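Local coordinates for putative methyltransferase protein (Bacteroides fragilis, PDB 5BP9) that binds S-adenosyl-L-homocysteine and is probably a methyltransferase that uses S-adenosylmethionine as methyl donor, at residues Asp162-Leu167 / Gln189-Asp194. Sequence-based numbering, arbitrary orientation. Where two conformers were deposited one is given.
Sequences DTILML and QLLRPD
The carboxylate of D162 and the guanidinium of R192 meet with their planes almost perpendicular, 83° apart, and OD2 of D162 reaches NH1 of R192 obliquely at 3.2 Å. The N-H...O angle is only 129°, so the hydrogen bond within this salt bridge is weak. The pair sits at one end of a beta-alpha-beta crossover of the Rossmann-like methyltransferase fold, in which helix 180-190 links the parallel neighbours 161-166 and 195-202. The other carboxylate oxygen, OD1, lies 3.5 Å from CD of R192, alongside the extended aliphatic part of the arginine. Both charged groups have further partners: OD2 also accepts from the backbone N of T104, while NE of R192 bonds to OG1 of T160. Farther into the fold the contact turns apolar. I164 meets the end of helix 180-190 and the residue that follows it; with CG1 anti to the carbonyl carbon (chi1 -61°), CD1 reaches CB of L190 at 3.7 Å and CD2 of L191 at 3.6 Å. L190 also packs on L152, a residue of the S-adenosyl-L-homocysteine site. At the outer end, a water donates to OD1 of D162 (2.7 Å) and to the carbonyl O of P193 (2.8 Å).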
loop_
_atom_site.group_PDB
_atom_site.type_symbol
_atom_site.label_atom_id
_atom_site.label_comp_id
_atom_site.label_asym_id
_atom_site.label_seq_id
_atom_site.Cartn_x
_atom_site.Cartn_y
_atom_site.Cartn_z
ATOM N N ASP A 162 -13.050 -9.147 -6.793
ATOM C CA ASP A 162 -12.361 -9.829 -7.888
ATOM C C ASP A 162 -10.889 -9.453 -7.995
ATOM O O ASP A 162 -10.073 -10.287 -8.388
ATOM C CB ASP A 162 -13.057 -9.546 -9.203
ATOM C CG ASP A 162 -14.516 -10.004 -9.185
ATOM O OD1 ASP A 162 -14.735 -11.248 -9.132
ATOM O OD2 ASP A 162 -15.414 -9.125 -9.197
ATOM N N THR A 163 -10.565 -8.208 -7.658
ATOM C CA THR A 163 -9.166 -7.730 -7.683
ATOM C C THR A 163 -8.911 -6.921 -6.415
ATOM O O THR A 163 -9.711 -6.048 -6.061
ATOM C CB THR A 163 -8.860 -6.842 -8.902
ATOM O OG1 THR A 163 -9.313 -7.474 -10.101
ATOM C CG2 THR A 163 -7.364 -6.616 -9.052
ATOM N N ILE A 164 -7.818 -7.247 -5.740
ATOM C CA ILE A 164 -7.340 -6.483 -4.584
ATOM C C ILE A 164 -6.009 -5.834 -4.971
ATOM O O ILE A 164 -5.063 -6.530 -5.337
ATOM C CB ILE A 164 -7.200 -7.366 -3.342
ATOM C CG1 ILE A 164 -8.595 -7.966 -2.983
ATOM C CG2 ILE A 164 -6.616 -6.544 -2.186
ATOM C CD1 ILE A 164 -8.601 -8.890 -1.778
ATOM N N LEU A 165 -5.969 -4.498 -4.922
ATOM C CA LEU A 165 -4.788 -3.726 -5.328
ATOM C C LEU A 165 -4.017 -3.257 -4.112
ATOM O O LEU A 165 -4.565 -2.577 -3.258
ATOM C CB LEU A 165 -5.181 -2.492 -6.145
ATOM C CG LEU A 165 -5.861 -2.713 -7.480
ATOM C CD1 LEU A 165 -6.227 -1.371 -8.093
ATOM C CD2 LEU A 165 -4.942 -3.491 -8.406
HETATM N N MSE A 166 -2.738 -3.649 -4.054
HETATM C CA MSE A 166 -1.825 -3.177 -3.014
HETATM C C MSE A 166 -0.627 -2.608 -3.703
HETATM O O MSE A 166 0.330 -3.324 -4.058
HETATM C CB MSE A 166 -1.526 -4.349 -2.138
HETATM C CG MSE A 166 -2.811 -4.741 -1.427
HETATM SE SE MSE A 166 -2.535 -6.297 -0.285
HETATM C CE MSE A 166 -1.800 -5.280 1.248
ATOM N N LEU A 167 -0.695 -1.296 -3.934
ATOM C CA LEU A 167 0.281 -0.586 -4.775
ATOM C C LEU A 167 1.061 0.482 -4.005
ATOM O O LEU A 167 0.607 0.953 -2.980
ATOM C CB LEU A 167 -0.435 0.029 -5.963
ATOM C CG LEU A 167 -1.170 -0.961 -6.874
ATOM C CD1 LEU A 167 -1.896 -0.185 -7.974
ATOM C CD2 LEU A 167 -0.254 -2.012 -7.466
ATOM N N GLN A 189 -10.695 -14.357 3.000
ATOM C CA GLN A 189 -12.032 -13.836 3.305
ATOM C C GLN A 189 -12.524 -12.827 2.271
ATOM O O GLN A 189 -13.718 -12.686 2.049
ATOM C CB GLN A 189 -12.048 -13.137 4.673
ATOM C CG GLN A 189 -11.672 -13.969 5.911
ATOM C CD GLN A 189 -11.270 -13.075 7.115
ATOM O OE1 GLN A 189 -10.315 -13.376 7.840
ATOM N NE2 GLN A 189 -11.986 -11.966 7.311
ATOM N N LEU A 190 -11.588 -12.075 1.691
ATOM C CA LEU A 190 -11.917 -10.970 0.797
ATOM C C LEU A 190 -11.966 -11.296 -0.689
ATOM O O LEU A 190 -12.520 -10.508 -1.464
ATOM C CB LEU A 190 -10.902 -9.820 1.013
ATOM C CG LEU A 190 -10.865 -9.126 2.378
ATOM C CD1 LEU A 190 -9.782 -8.069 2.372
ATOM C CD2 LEU A 190 -12.231 -8.535 2.764
ATOM N N LEU A 191 -11.392 -12.426 -1.093
ATOM C CA LEU A 191 -11.316 -12.757 -2.510
ATOM C C LEU A 191 -12.484 -13.592 -2.997
ATOM O O LEU A 191 -12.830 -14.615 -2.385
ATOM C CB LEU A 191 -10.028 -13.493 -2.834
ATOM C CG LEU A 191 -8.775 -12.644 -2.885
ATOM C CD1 LEU A 191 -7.530 -13.525 -2.956
ATOM C CD2 LEU A 191 -8.786 -11.668 -4.054
ATOM N N ARG A 192 -13.056 -13.162 -4.115
ATOM C CA ARG A 192 -14.036 -13.986 -4.833
ATOM C C ARG A 192 -13.329 -15.132 -5.537
ATOM O O ARG A 192 -12.114 -15.075 -5.770
ATOM C CB ARG A 192 -14.790 -13.138 -5.838
ATOM C CG ARG A 192 -15.655 -12.119 -5.148
ATOM C CD ARG A 192 -16.387 -11.198 -6.080
ATOM N NE ARG A 192 -17.196 -10.231 -5.338
ATOM C CZ ARG A 192 -17.849 -9.201 -5.877
ATOM N NH1 ARG A 192 -17.848 -8.985 -7.180
ATOM N NH2 ARG A 192 -18.514 -8.372 -5.097
ATOM N N PRO A 193 -14.090 -16.174 -5.919
ATOM C CA PRO A 193 -13.505 -17.232 -6.756
ATOM C C PRO A 193 -12.841 -16.669 -8.006
ATOM O O PRO A 193 -13.378 -15.742 -8.635
ATOM C CB PRO A 193 -14.721 -18.057 -7.152
ATOM C CG PRO A 193 -15.654 -17.898 -6.015
ATOM C CD PRO A 193 -15.497 -16.476 -5.576
ATOM N N ASP A 194 -11.651 -17.182 -8.299
ATOM C CA ASP A 194 -10.793 -16.699 -9.397
ATOM C C ASP A 194 -10.313 -15.255 -9.256
ATOM O O ASP A 194 -9.794 -14.681 -10.223
ATOM C CB ASP A 194 -11.456 -16.905 -10.757
ATOM C CG ASP A 194 -11.856 -18.346 -10.989
ATOM O OD1 ASP A 194 -11.095 -19.279 -10.613
ATOM O OD2 ASP A 194 -12.949 -18.531 -11.537
HETATM O O HOH W 1 -12.889 -13.110 -9.544
#